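Local atomic coordinates of ABC transporter substrate-binding protein (Bradyrhizobium japonicum, PDB entry 4I1D), a protein that probably captures small solutes in the periplasm for an ABC importer, perhaps polyamines such as spermidine and putrescine, and can hold D-malate in its pocket. Residues 231-236 against 246-251; 21-26 against 100-105. All coordinates share one frame; numbering follows the deposited sequence.

Contact 1. Residues 231-236 against 246-251; sequences TSLCIL and VKFLNE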
loop_
_atom_site.group_PDB
_atom_site.type_symbol
_atom_site.label_atom_id
_atom_site.label_comp_id
_atom_site.label_asym_id
_atom_site.label_seq_id
_atom_site.Cartn_x
_atom_site.Cartn_y
_atom_site.Cartn_z
ATOM N N THR A 231 2.985 26.367 30.868
ATOM C CA THR A 231 1.940 26.669 29.890
ATOM C C THR A 231 1.539 28.139 30.018
ATOM O O THR A 231 1.810 28.792 31.041
ATOM C CB THR A 231 0.691 25.772 30.048
ATOM O OG1 THR A 231 0.195 25.876 31.386
ATOM C CG2 THR A 231 1.031 24.301 29.734
ATOM N N SER A 232 0.912 28.652 28.966
ATOM C CA SER A 232 0.432 30.028 28.935
ATOM C C SER A 232 -0.998 30.085 28.378
ATOM O O SER A 232 -1.435 29.183 27.654
ATOM C CB SER A 232 1.356 30.907 28.069
ATOM O OG SER A 232 2.669 30.953 28.600
ATOM N N LEU A 233 -1.714 31.157 28.713
ATOM C CA LEU A 233 -3.048 31.387 28.182
ATOM C C LEU A 233 -2.943 32.294 26.964
ATOM O O LEU A 233 -2.153 33.243 26.959
ATOM C CB LEU A 233 -3.919 32.054 29.234
ATOM C CG LEU A 233 -4.057 31.332 30.574
ATOM C CD1 LEU A 233 -5.075 32.061 31.422
ATOM C CD2 LEU A 233 -4.484 29.887 30.358
ATOM N N CYS A 234 -3.738 31.988 25.939
ATOM C CA CYS A 234 -3.835 32.804 24.730
ATOM C C CYS A 234 -5.270 32.726 24.235
ATOM O O CYS A 234 -6.037 31.872 24.678
ATOM C CB CYS A 234 -2.897 32.288 23.645
ATOM S SG CYS A 234 -3.178 30.533 23.254
ATOM N N ILE A 235 -5.624 33.614 23.311
ATOM C CA ILE A 235 -6.995 33.765 22.860
ATOM C C ILE A 235 -7.010 33.536 21.370
ATOM O O ILE A 235 -6.167 34.082 20.658
ATOM C CB ILE A 235 -7.504 35.189 23.146
ATOM C CG1 ILE A 235 -7.460 35.478 24.646
ATOM C CG2 ILE A 235 -8.903 35.399 22.573
ATOM C CD1 ILE A 235 -7.831 36.916 25.001
ATOM N N LEU A 236 -7.951 32.731 20.887
ATOM C CA LEU A 236 -7.993 32.425 19.458
ATOM C C LEU A 236 -8.312 33.662 18.643
ATOM O O LEU A 236 -9.135 34.487 19.040
ATOM C CB LEU A 236 -8.983 31.299 19.137
ATOM C CG LEU A 236 -8.441 29.879 19.345
ATOM C CD1 LEU A 236 -8.394 29.570 20.805
ATOM C CD2 LEU A 236 -9.288 28.845 18.627
ATOM N N VAL A 246 -10.746 38.587 27.250
ATOM C CA VAL A 246 -9.675 39.469 27.697
ATOM C C VAL A 246 -9.826 39.705 29.197
ATOM O O VAL A 246 -8.851 39.636 29.947
ATOM C CB VAL A 246 -9.657 40.812 26.927
ATOM C CG1 VAL A 246 -8.565 41.728 27.471
ATOM C CG2 VAL A 246 -9.445 40.562 25.433
ATOM N N LYS A 247 -11.060 39.947 29.628
ATOM C CA LYS A 247 -11.360 40.141 31.047
ATOM C C LYS A 247 -11.003 38.918 31.891
ATOM O O LYS A 247 -10.460 39.053 32.988
ATOM C CB LYS A 247 -12.831 40.516 31.246
ATOM C CG LYS A 247 -13.205 41.860 30.647
ATOM C CD LYS A 247 -14.710 42.091 30.715
ATOM C CE LYS A 247 -15.094 43.464 30.167
ATOM N NZ LYS A 247 -16.568 43.598 29.969
ATOM N N PHE A 248 -11.303 37.728 31.380
ATOM C CA PHE A 248 -10.971 36.505 32.097
ATOM C C PHE A 248 -9.462 36.343 32.260
ATOM O O PHE A 248 -8.979 35.910 33.303
ATOM C CB PHE A 248 -11.538 35.277 31.386
ATOM C CG PHE A 248 -10.902 33.995 31.824
ATOM C CD1 PHE A 248 -9.946 33.374 31.033
ATOM C CD2 PHE A 248 -11.231 33.428 33.043
ATOM C CE1 PHE A 248 -9.350 32.194 31.438
ATOM C CE2 PHE A 248 -10.634 32.250 33.455
ATOM C CZ PHE A 248 -9.689 31.633 32.652
ATOM N N LEU A 249 -8.722 36.686 31.218
ATOM C CA LEU A 249 -7.273 36.557 31.249
ATOM C C LEU A 249 -6.720 37.347 32.420
ATOM O O LEU A 249 -5.787 36.922 33.093
ATOM C CB LEU A 249 -6.660 37.073 29.949
ATOM C CG LEU A 249 -5.853 36.038 29.178
ATOM C CD1 LEU A 249 -6.725 34.835 28.865
ATOM C CD2 LEU A 249 -5.280 36.645 27.907
ATOM N N ASN A 250 -7.309 38.507 32.666
ATOM C CA ASN A 250 -6.842 39.342 33.747
ATOM C C ASN A 250 -7.100 38.715 35.122
ATOM O O ASN A 250 -6.233 38.755 35.998
ATOM C CB ASN A 250 -7.450 40.736 33.649
ATOM C CG ASN A 250 -6.916 41.658 34.701
ATOM O OD1 ASN A 250 -5.721 41.959 34.719
ATOM N ND2 ASN A 250 -7.787 42.113 35.594
ATOM N N GLU A 251 -8.284 38.132 35.306
ATOM C CA GLU A 251 -8.574 37.387 36.530
ATOM C C GLU A 251 -7.744 36.099 36.664
ATOM O O GLU A 251 -7.447 35.657 37.773
ATOM C CB GLU A 251 -10.067 37.058 36.642
ATOM C CG GLU A 251 -10.941 38.239 37.061
ATOM C CD GLU A 251 -10.430 38.925 38.324
ATOM O OE1 GLU A 251 -10.413 38.273 39.395
ATOM O OE2 GLU A 251 -10.033 40.112 38.241
#
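Leu-249 of helix 242-252 sets its two methyls against Leu-233 and Ile-235, the two residues of strand 219-235 whose side chains point at the helix. This is strand-helix packing in an alpha/beta lobe of a periplasmic binding protein: the chain leaves the sheet, turns, and runs back along it, so the two segments run antiparallel at 167° with their axes 9.6 Å apart. No hydrogen bond crosses between them; the contact is wholly apolar. Its tight part is the fork of Leu-249. CD1 lies 4.0 Å from CB of Leu-233 as the two leucines slide past one another in opposite directions, while CD2 sits 3.9 Å from CD1 of Ile-235. With chi1 at -120°, off a staggered value, and chi2 at 57°, the two methyls end one beside each neighbour. Cutting Leu-249 back to an alanine would probably open a gap facing Leu-233 and Ile-235, since both branches that fill it would be gone. Phe-248 adds a lighter touch, its CE1 4.3 Å from CD1 of Leu-233, and its ring also meets that of Phe-7. Toward the start of the helix segment the contact opens to solvent: Val-246 is partly exposed and the neighbouring Lys-247 is exposed. Val-246 still crosses Ile-235 at about a right angle, its CG2 4.0 Å from the CD1 methyl of Ile-235.

Contact 2. Residues 21-26 against 100-105; sequences AILDPS and VSYEFY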
loop_
_atom_site.group_PDB
_atom_site.type_symbol
_atom_site.label_atom_id
_atom_site.label_comp_id
_atom_site.label_asym_id
_atom_site.label_seq_id
_atom_site.Cartn_x
_atom_site.Cartn_y
_atom_site.Cartn_z
ATOM N N ALA A 21 -9.220 26.542 41.906
ATOM C CA ALA A 21 -8.352 27.672 42.210
ATOM C C ALA A 21 -8.626 28.901 41.360
ATOM O O ALA A 21 -8.507 30.027 41.842
ATOM C CB ALA A 21 -6.892 27.265 42.036
ATOM N N ILE A 22 -8.965 28.692 40.092
ATOM C CA ILE A 22 -8.963 29.795 39.132
ATOM C C ILE A 22 -10.266 30.050 38.375
ATOM O O ILE A 22 -10.772 31.172 38.388
ATOM C CB ILE A 22 -7.811 29.650 38.130
ATOM C CG1 ILE A 22 -6.475 29.785 38.862
ATOM C CG2 ILE A 22 -7.938 30.690 37.033
ATOM C CD1 ILE A 22 -5.288 29.637 37.979
ATOM N N LEU A 23 -10.806 29.028 37.716
ATOM C CA LEU A 23 -11.989 29.217 36.882
ATOM C C LEU A 23 -13.222 29.646 37.693
ATOM O O LEU A 23 -13.812 30.688 37.421
ATOM C CB LEU A 23 -12.276 27.962 36.055
ATOM C CG LEU A 23 -11.067 27.477 35.252
ATOM C CD1 LEU A 23 -11.410 26.262 34.387
ATOM C CD2 LEU A 23 -10.500 28.599 34.407
ATOM N N ASP A 24 -13.603 28.859 38.696
ATOM C CA ASP A 24 -14.777 29.193 39.514
ATOM C C ASP A 24 -14.684 30.570 40.176
ATOM O O ASP A 24 -15.622 31.362 40.089
ATOM C CB ASP A 24 -15.052 28.125 40.582
ATOM C CG ASP A 24 -15.795 26.924 40.030
ATOM O OD1 ASP A 24 -16.209 26.970 38.852
ATOM O OD2 ASP A 24 -15.984 25.941 40.777
ATOM N N PRO A 25 -13.560 30.860 40.849
ATOM C CA PRO A 25 -13.480 32.188 41.480
ATOM C C PRO A 25 -13.511 33.315 40.436
ATOM O O PRO A 25 -14.150 34.335 40.665
ATOM C CB PRO A 25 -12.133 32.155 42.219
ATOM C CG PRO A 25 -11.802 30.679 42.371
ATOM C CD PRO A 25 -12.379 30.024 41.142
ATOM N N SER A 26 -12.840 33.127 39.305
ATOM C CA SER A 26 -12.861 34.122 38.233
ATOM C C SER A 26 -14.258 34.326 37.639
ATOM O O SER A 26 -14.687 35.455 37.408
ATOM C CB SER A 26 -11.886 33.724 37.122
ATOM O OG SER A 26 -10.546 33.842 37.563
ATOM N N VAL A 100 0.316 34.890 28.193
ATOM C CA VAL A 100 0.783 35.151 29.554
ATOM C C VAL A 100 1.031 33.830 30.262
ATOM O O VAL A 100 0.197 32.926 30.196
ATOM C CB VAL A 100 -0.236 35.959 30.386
ATOM C CG1 VAL A 100 0.397 36.402 31.714
ATOM C CG2 VAL A 100 -0.730 37.166 29.609
ATOM N N SER A 101 2.171 33.723 30.944
ATOM C CA SER A 101 2.513 32.512 31.697
ATOM C C SER A 101 1.432 32.166 32.715
ATOM O O SER A 101 0.955 33.034 33.455
ATOM C CB SER A 101 3.864 32.668 32.397
ATOM O OG SER A 101 4.880 32.953 31.457
ATOM N N TYR A 102 1.062 30.891 32.766
ATOM C CA TYR A 102 -0.115 30.475 33.532
ATOM C C TYR A 102 0.248 29.570 34.713
ATOM O O TYR A 102 -0.281 29.735 35.805
ATOM C CB TYR A 102 -1.098 29.801 32.585
ATOM C CG TYR A 102 -2.417 29.352 33.182
ATOM C CD1 TYR A 102 -3.261 30.247 33.830
ATOM C CD2 TYR A 102 -2.842 28.034 33.034
ATOM C CE1 TYR A 102 -4.477 29.827 34.347
ATOM C CE2 TYR A 102 -4.037 27.604 33.545
ATOM C CZ TYR A 102 -4.858 28.502 34.197
ATOM O OH TYR A 102 -6.060 28.063 34.691
ATOM N N GLU A 103 1.168 28.634 34.487
ATOM C CA GLU A 103 1.665 27.754 35.538
ATOM C C GLU A 103 2.982 27.093 35.112
ATOM O O GLU A 103 3.235 26.903 33.919
ATOM C CB GLU A 103 0.622 26.682 35.849
ATOM C CG GLU A 103 0.188 25.891 34.625
ATOM C CD GLU A 103 1.125 24.721 34.291
ATOM O OE1 GLU A 103 1.140 24.282 33.123
ATOM O OE2 GLU A 103 1.834 24.225 35.191
ATOM N N PHE A 104 3.817 26.737 36.084
ATOM C CA PHE A 104 5.078 26.068 35.793
ATOM C C PHE A 104 5.044 24.614 36.239
ATOM O O PHE A 104 4.536 24.307 37.322
ATOM C CB PHE A 104 6.228 26.775 36.487
ATOM C CG PHE A 104 6.571 28.096 35.889
ATOM C CD1 PHE A 104 5.945 29.247 36.331
ATOM C CD2 PHE A 104 7.531 28.191 34.889
ATOM C CE1 PHE A 104 6.268 30.477 35.787
ATOM C CE2 PHE A 104 7.853 29.412 34.333
ATOM C CZ PHE A 104 7.217 30.563 34.780
ATOM N N TYR A 105 5.576 23.730 35.390
ATOM C CA TYR A 105 5.755 22.319 35.721
ATOM C C TYR A 105 7.148 21.872 35.327
ATOM O O TYR A 105 7.819 22.550 34.552
ATOM C CB TYR A 105 4.726 21.454 34.999
ATOM C CG TYR A 105 4.764 21.519 33.483
ATOM C CD1 TYR A 105 5.317 20.489 32.730
ATOM C CD2 TYR A 105 4.227 22.597 32.806
ATOM C CE1 TYR A 105 5.325 20.538 31.333
ATOM C CE2 TYR A 105 4.239 22.657 31.419
ATOM C CZ TYR A 105 4.782 21.628 30.689
ATOM O OH TYR A 105 4.775 21.709 29.314
#
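Ile-22 of helix 12-30 and Tyr-102 of strand 100-112 approach from opposite directions and meet at their far ends. On the helix side, Ile-22 O accepts Ser-26 OG at 2.8 Å and Ser-26 N at 3.0 Å, from opposite faces of the carbonyl plane. Along the strand, Val-100 pairs through its backbone with Leu-233, and Ser-101 ties its OG to the carbonyl of Tyr-94. Tyr-102 then makes the crossing: with CG anti to the backbone N (chi1 -177°), the side chain leaves the strand to one side and its phenol end comes up to the helix. There CD1 of Ile-22 lies 3.7 Å from CE1 of Tyr-102, approaching the ring obliquely, and CG2 of Ile-22 is 4.0 Å from the phenol OH. The OH finds its polar partner in Gln-18, one turn earlier on the helix, so this buried oxygen is satisfied amid apolar neighbours. Glu-103 follows, and with Tyr-102 it faces the single residue Thr-231 in a classic beta bulge. Phe-104 bonds through its backbone to Gly-268, and Tyr-105 packs on Gln-229. The contact thus joins helix 12-30 to the sheet, with helix 255-260 lying against Ile-22 and strand 219-235 alongside strand 100-112.

Contacts 1 and 2 have centres about 9 Å apart and share one sheet, in which strands 219-235 and 100-112 are antiparallel neighbours. Thr-231 joins them: its O lies 2.8 Å from Tyr-102 N, and its OG1 is 2.5 Å from Glu-103 OE1, both probable hydrogen bonds. On the helix side, CB of Glu-251 packs 3.4 Å from OG of Ser-26, while Leu-233 of contact 1 also touches Tyr-102 of contact 2. Neither contact lines the malate site; the side chain of Tyr-102 is about 14 Å from the bound D-malate. The strand of contact 2 leads closer, since Tyr-105 meets pocket residue Trp-205 edge-to-face.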